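Local coordinates for protein Cdhr2 (PDB 5CYX) that probably bridges adjacent microvilli through calcium-dependent adhesion to CDHR5, using its extracellular cadherin repeats, the first three of which make up this chain, at residues G121-S126 / S165-D170; Y181-K186 / V208-I213. One frame throughout, in Å; residues are numbered along the deposited sequence.

How the contacts relate
Both contacts belong to the second cadherin repeat, and each pairs two strands within one of the two facing sheets of its beta sandwich. Contact 1 pairs strand 123-126 with strand 165-168; contact 2 pairs strand 180-189 with strand 206-213. Along the chain contact 1 closes before contact 2 opens, and strand 165-168 is followed directly by strand 180-189, which crosses to the other sheet. Their centres are about 11 Å apart, and the space between is filled by apolar packing: I166 CD1 lies 3.9 Å from L183 CD2, V124 CG1 reaches I210 CD1, and F125 CD2 meets V208 CG1. These side chains are part of the hydrophobic core of a repeat that has calcium sites at both its ends.

Contact 1. Residues G121-S126 / S165-D170; sequences GSVVFS and SIVLND
S122 O accepts the backbone N-H of L168 at 2.8 Å, while G121 N donates to L168 O in an almost straight bond of 169°. This antiparallel pairing sits in one sheet of a cadherin beta sandwich and is interrupted by a beta bulge at V124 and F125. I166 stands opposite both bulge residues: its O takes V124 N at 2.7 Å, and its N gives to F125 O at 2.8 Å. The extra residue lets consecutive side chains, V124 and F125, both reach strands 109-115 and 206-213 of the facing sheet. V123 lies on the other face, where its CG2, anti to the carbonyl carbon, packs 4.1 Å from V167 CG2 and 3.9 Å from S165 CB. If V123 were an alanine, V167 CG2 would probably lose its methyl neighbour and a gap would open beside R159 of the second subunit. Outside the pair, V123 N bonds to N169 OD1 of that second subunit, G121 O takes its R159 NH2, and S122 OG turns to P119 O. At the far end, S126 OG and S165 OG share a short hydrogen bond of 2.5 Å, in which either hydroxyl may donate.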
loop_
_atom_site.group_PDB
_atom_site.type_symbol
_atom_site.label_atom_id
_atom_site.label_comp_id
_atom_site.label_asym_id
_atom_site.label_seq_id
_atom_site.Cartn_x
_atom_site.Cartn_y
_atom_site.Cartn_z
ATOM N N GLY A 121 3.452 7.148 0.384
ATOM C CA GLY A 121 2.270 6.377 0.271
ATOM C C GLY A 121 1.350 6.851 -0.861
ATOM O O GLY A 121 0.304 6.232 -1.113
ATOM N N SER A 122 1.706 7.941 -1.524
ATOM C CA SER A 122 0.946 8.367 -2.720
ATOM C C SER A 122 1.190 7.460 -3.898
ATOM O O SER A 122 2.355 7.080 -4.179
ATOM C CB SER A 122 1.324 9.765 -3.151
ATOM O OG SER A 122 1.186 10.763 -2.171
ATOM N N VAL A 123 0.141 7.225 -4.677
ATOM C CA VAL A 123 0.275 6.642 -6.009
ATOM C C VAL A 123 0.901 7.638 -7.007
ATOM O O VAL A 123 0.402 8.734 -7.225
ATOM C CB VAL A 123 -1.041 6.080 -6.593
ATOM C CG1 VAL A 123 -0.885 5.705 -8.065
ATOM C CG2 VAL A 123 -1.460 4.832 -5.829
ATOM N N VAL A 124 1.951 7.173 -7.670
ATOM C CA VAL A 124 2.683 7.934 -8.661
ATOM C C VAL A 124 2.120 7.736 -10.050
ATOM O O VAL A 124 2.065 8.653 -10.794
ATOM C CB VAL A 124 4.183 7.531 -8.699
ATOM C CG1 VAL A 124 4.912 8.126 -9.935
ATOM C CG2 VAL A 124 4.829 8.000 -7.441
ATOM N N PHE A 125 1.796 6.503 -10.383
ATOM C CA PHE A 125 1.327 6.129 -11.701
ATOM C C PHE A 125 0.824 4.712 -11.618
ATOM O O PHE A 125 1.356 3.889 -10.807
ATOM C CB PHE A 125 2.485 6.145 -12.735
ATOM C CG PHE A 125 2.003 6.217 -14.172
ATOM C CD1 PHE A 125 1.337 7.346 -14.636
ATOM C CD2 PHE A 125 2.187 5.133 -15.056
ATOM C CE1 PHE A 125 0.858 7.409 -15.957
ATOM C CE2 PHE A 125 1.729 5.208 -16.380
ATOM C CZ PHE A 125 1.035 6.335 -16.816
ATOM N N SER A 126 -0.119 4.393 -12.489
ATOM C CA SER A 126 -0.707 3.063 -12.536
ATOM C C SER A 126 -0.607 2.470 -13.936
ATOM O O SER A 126 -0.827 3.157 -14.916
ATOM C CB SER A 126 -2.153 3.127 -12.042
ATOM O OG SER A 126 -2.145 3.437 -10.648
ATOM N N SER A 165 -0.489 -0.203 -9.466
ATOM C CA SER A 165 -0.115 1.116 -8.954
ATOM C C SER A 165 1.289 1.156 -8.348
ATOM O O SER A 165 1.595 0.366 -7.437
ATOM C CB SER A 165 -1.102 1.607 -7.914
ATOM O OG SER A 165 -2.273 2.028 -8.565
ATOM N N ILE A 166 2.077 2.119 -8.825
ATOM C CA ILE A 166 3.411 2.424 -8.349
ATOM C C ILE A 166 3.201 3.462 -7.246
ATOM O O ILE A 166 2.550 4.511 -7.470
ATOM C CB ILE A 166 4.273 3.026 -9.506
ATOM C CG1 ILE A 166 4.381 2.001 -10.625
ATOM C CG2 ILE A 166 5.665 3.472 -9.045
ATOM C CD1 ILE A 166 5.088 2.555 -11.865
ATOM N N VAL A 167 3.683 3.125 -6.056
ATOM C CA VAL A 167 3.549 3.964 -4.874
ATOM C C VAL A 167 4.888 4.540 -4.488
ATOM O O VAL A 167 5.881 3.790 -4.420
ATOM C CB VAL A 167 2.993 3.166 -3.677
ATOM C CG1 VAL A 167 3.026 4.026 -2.448
ATOM C CG2 VAL A 167 1.556 2.749 -3.990
ATOM N N LEU A 168 4.888 5.810 -4.120
ATOM C CA LEU A 168 6.042 6.447 -3.564
ATOM C C LEU A 168 6.335 5.960 -2.153
ATOM O O LEU A 168 5.427 6.039 -1.283
ATOM C CB LEU A 168 5.816 7.912 -3.512
ATOM C CG LEU A 168 7.035 8.713 -3.118
ATOM C CD1 LEU A 168 8.095 8.759 -4.234
ATOM C CD2 LEU A 168 6.593 10.092 -2.685
ATOM N N ASN A 169 7.572 5.486 -1.955
ATOM C CA ASN A 169 8.045 4.890 -0.710
ATOM C C ASN A 169 9.070 5.683 0.087
ATOM O O ASN A 169 9.365 5.321 1.188
ATOM C CB ASN A 169 8.592 3.489 -1.032
ATOM C CG ASN A 169 8.920 2.709 0.176
ATOM O OD1 ASN A 169 8.012 2.298 0.981
ATOM N ND2 ASN A 169 10.238 2.477 0.373
ATOM N N ASP A 170 9.643 6.735 -0.481
ATOM C CA ASP A 170 10.568 7.622 0.202
ATOM C C ASP A 170 10.402 8.996 -0.454
ATOM O O ASP A 170 9.658 9.104 -1.411
ATOM C CB ASP A 170 11.984 7.072 -0.052
ATOM C CG ASP A 170 13.031 7.543 0.951
ATOM O OD1 ASP A 170 12.821 8.478 1.734
ATOM O OD2 ASP A 170 14.138 6.978 0.919
#

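Contact 2. Residues Y181-K186 / V208-I213; sequences YQLELK and VSISVI
The ring of Y181 meets V212 at its edge: V212 CG2 lies near the ring plane, 3.9 Å from Y181 CE1. The same ring packs edge-to-face with F158, so an aromatic neighbour from strand 158-160 joins it from outside the pair, and L157 touches it too. CG anti to the carbonyl carbon (chi1 -56°) leans the ring past its own backbone N toward V212. The other flat side-chain group, the amide of Q182, stands out from the opposite face of the sheet on an extended chain, where the side chain touches F207; S209 is its partner on that face. Between the backbones, Q182 CA lies 3.3 Å from V208 O in a CA-H...O contact.

Four backbone bonds join 181-186 to 208-213, and L185 continues the pairing with V206. Y181 and I210 exchange two, I210 N to Y181 O at 2.7 Å and Y181 N to I210 O at 3.0 Å, the latter in the carbonyl plane. L183 and V208 exchange the other two; V208 N approaches L183 O in the carbonyl plane, whereas L183 N comes to V208 O tilted 27° from it.

These are the last two long strands of the Greek-key cadherin repeat, paired antiparallel. Strand 180-189 ends at D189, a ligand of a calcium ion at the junction with the first repeat, and strand 206-213 leads straight into D214, a ligand at the junction with the third.

On the buried face L183 CD1 presses on I210 CD1 at 3.4 Å, tighter than usual for two methyls, and I210 in turn packs on I114 of strand 109-115. L185, turned away from a staggered position (chi1 -32°), swings its CD1 to within 4.0 Å of V208 CG2, with I144 and V127 also against its side chain.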
loop_
_atom_site.group_PDB
_atom_site.type_symbol
_atom_site.label_atom_id
_atom_site.label_comp_id
_atom_site.label_asym_id
_atom_site.label_seq_id
_atom_site.Cartn_x
_atom_site.Cartn_y
_atom_site.Cartn_z
ATOM N N TYR A 181 13.541 9.965 -13.163
ATOM C CA TYR A 181 13.707 8.541 -13.002
ATOM C C TYR A 181 13.044 7.841 -14.180
ATOM O O TYR A 181 12.057 8.312 -14.716
ATOM C CB TYR A 181 13.122 8.003 -11.695
ATOM C CG TYR A 181 13.658 8.656 -10.431
ATOM C CD1 TYR A 181 13.059 9.795 -9.923
ATOM C CD2 TYR A 181 14.760 8.118 -9.735
ATOM C CE1 TYR A 181 13.561 10.427 -8.833
ATOM C CE2 TYR A 181 15.269 8.731 -8.619
ATOM C CZ TYR A 181 14.672 9.870 -8.162
ATOM O OH TYR A 181 15.137 10.511 -7.060
ATOM N N GLN A 182 13.612 6.711 -14.550
ATOM C CA GLN A 182 13.034 5.807 -15.474
ATOM C C GLN A 182 12.971 4.444 -14.809
ATOM O O GLN A 182 13.993 3.870 -14.432
ATOM C CB GLN A 182 13.883 5.702 -16.743
ATOM C CG GLN A 182 13.227 4.805 -17.782
ATOM C CD GLN A 182 14.166 4.513 -18.936
ATOM O OE1 GLN A 182 14.478 5.409 -19.686
ATOM N NE2 GLN A 182 14.609 3.275 -19.073
ATOM N N LEU A 183 11.770 3.913 -14.739
ATOM C CA LEU A 183 11.508 2.627 -14.145
ATOM C C LEU A 183 11.254 1.669 -15.280
ATOM O O LEU A 183 10.487 2.002 -16.205
ATOM C CB LEU A 183 10.255 2.687 -13.282
ATOM C CG LEU A 183 10.254 3.350 -11.925
ATOM C CD1 LEU A 183 10.582 4.816 -11.971
ATOM C CD2 LEU A 183 8.867 3.158 -11.332
ATOM N N GLU A 184 11.866 0.493 -15.207
ATOM C CA GLU A 184 11.527 -0.618 -16.066
ATOM C C GLU A 184 10.646 -1.608 -15.286
ATOM O O GLU A 184 11.039 -2.025 -14.213
ATOM C CB GLU A 184 12.797 -1.311 -16.533
ATOM C CG GLU A 184 12.542 -2.616 -17.235
ATOM C CD GLU A 184 13.801 -3.258 -17.762
ATOM O OE1 GLU A 184 14.903 -2.670 -17.667
ATOM O OE2 GLU A 184 13.661 -4.338 -18.343
ATOM N N LEU A 185 9.505 -2.018 -15.856
ATOM C CA LEU A 185 8.596 -2.999 -15.194
ATOM C C LEU A 185 8.371 -4.211 -16.047
ATOM O O LEU A 185 8.633 -4.203 -17.265
ATOM C CB LEU A 185 7.204 -2.411 -14.931
ATOM C CG LEU A 185 7.090 -0.941 -14.637
ATOM C CD1 LEU A 185 5.602 -0.586 -14.484
ATOM C CD2 LEU A 185 7.824 -0.598 -13.366
ATOM N N LYS A 186 7.879 -5.260 -15.408
ATOM C CA LYS A 186 7.207 -6.340 -16.129
ATOM C C LYS A 186 5.982 -6.852 -15.369
ATOM O O LYS A 186 5.762 -6.497 -14.222
ATOM C CB LYS A 186 8.139 -7.492 -16.491
ATOM C CG LYS A 186 8.742 -8.194 -15.289
ATOM C CD LYS A 186 9.516 -9.467 -15.660
ATOM C CE LYS A 186 9.822 -10.246 -14.369
ATOM N NZ LYS A 186 10.812 -11.358 -14.513
ATOM N N VAL A 208 8.486 3.449 -17.503
ATOM C CA VAL A 208 7.834 4.631 -16.958
ATOM C C VAL A 208 8.847 5.703 -16.634
ATOM O O VAL A 208 9.707 5.523 -15.728
ATOM C CB VAL A 208 7.010 4.307 -15.691
ATOM C CG1 VAL A 208 6.187 5.529 -15.268
ATOM C CG2 VAL A 208 6.100 3.139 -15.984
ATOM N N SER A 209 8.735 6.790 -17.378
ATOM C CA SER A 209 9.540 7.980 -17.208
ATOM C C SER A 209 8.866 8.955 -16.268
ATOM O O SER A 209 7.754 9.424 -16.550
ATOM C CB SER A 209 9.734 8.658 -18.559
ATOM O OG SER A 209 10.376 7.739 -19.422
ATOM N N ILE A 210 9.538 9.258 -15.151
ATOM C CA ILE A 210 9.020 10.183 -14.143
ATOM C C ILE A 210 9.787 11.493 -14.091
ATOM O O ILE A 210 10.964 11.456 -13.800
ATOM C CB ILE A 210 9.021 9.511 -12.759
ATOM C CG1 ILE A 210 8.239 8.191 -12.831
ATOM C CG2 ILE A 210 8.411 10.431 -11.707
ATOM C CD1 ILE A 210 8.391 7.343 -11.627
ATOM N N SER A 211 9.147 12.641 -14.383
ATOM C CA SER A 211 9.766 13.954 -14.128
ATOM C C SER A 211 9.391 14.466 -12.717
ATOM O O SER A 211 8.247 14.460 -12.352
ATOM C CB SER A 211 9.384 14.994 -15.175
ATOM O OG SER A 211 9.559 14.431 -16.449
ATOM N N VAL A 212 10.384 14.901 -11.948
ATOM C CA VAL A 212 10.148 15.522 -10.669
ATOM C C VAL A 212 10.168 17.010 -10.840
ATOM O O VAL A 212 11.124 17.550 -11.425
ATOM C CB VAL A 212 11.245 15.139 -9.668
ATOM C CG1 VAL A 212 10.888 15.677 -8.275
ATOM C CG2 VAL A 212 11.404 13.624 -9.654
ATOM N N ILE A 213 9.134 17.660 -10.328
ATOM C CA ILE A 213 8.935 19.097 -10.413
ATOM C C ILE A 213 9.496 19.748 -9.169
ATOM O O ILE A 213 9.174 19.369 -8.014
ATOM C CB ILE A 213 7.426 19.418 -10.519
ATOM C CG1 ILE A 213 6.867 18.913 -11.851
ATOM C CG2 ILE A 213 7.122 20.907 -10.313
ATOM C CD1 ILE A 213 5.334 18.908 -11.873
#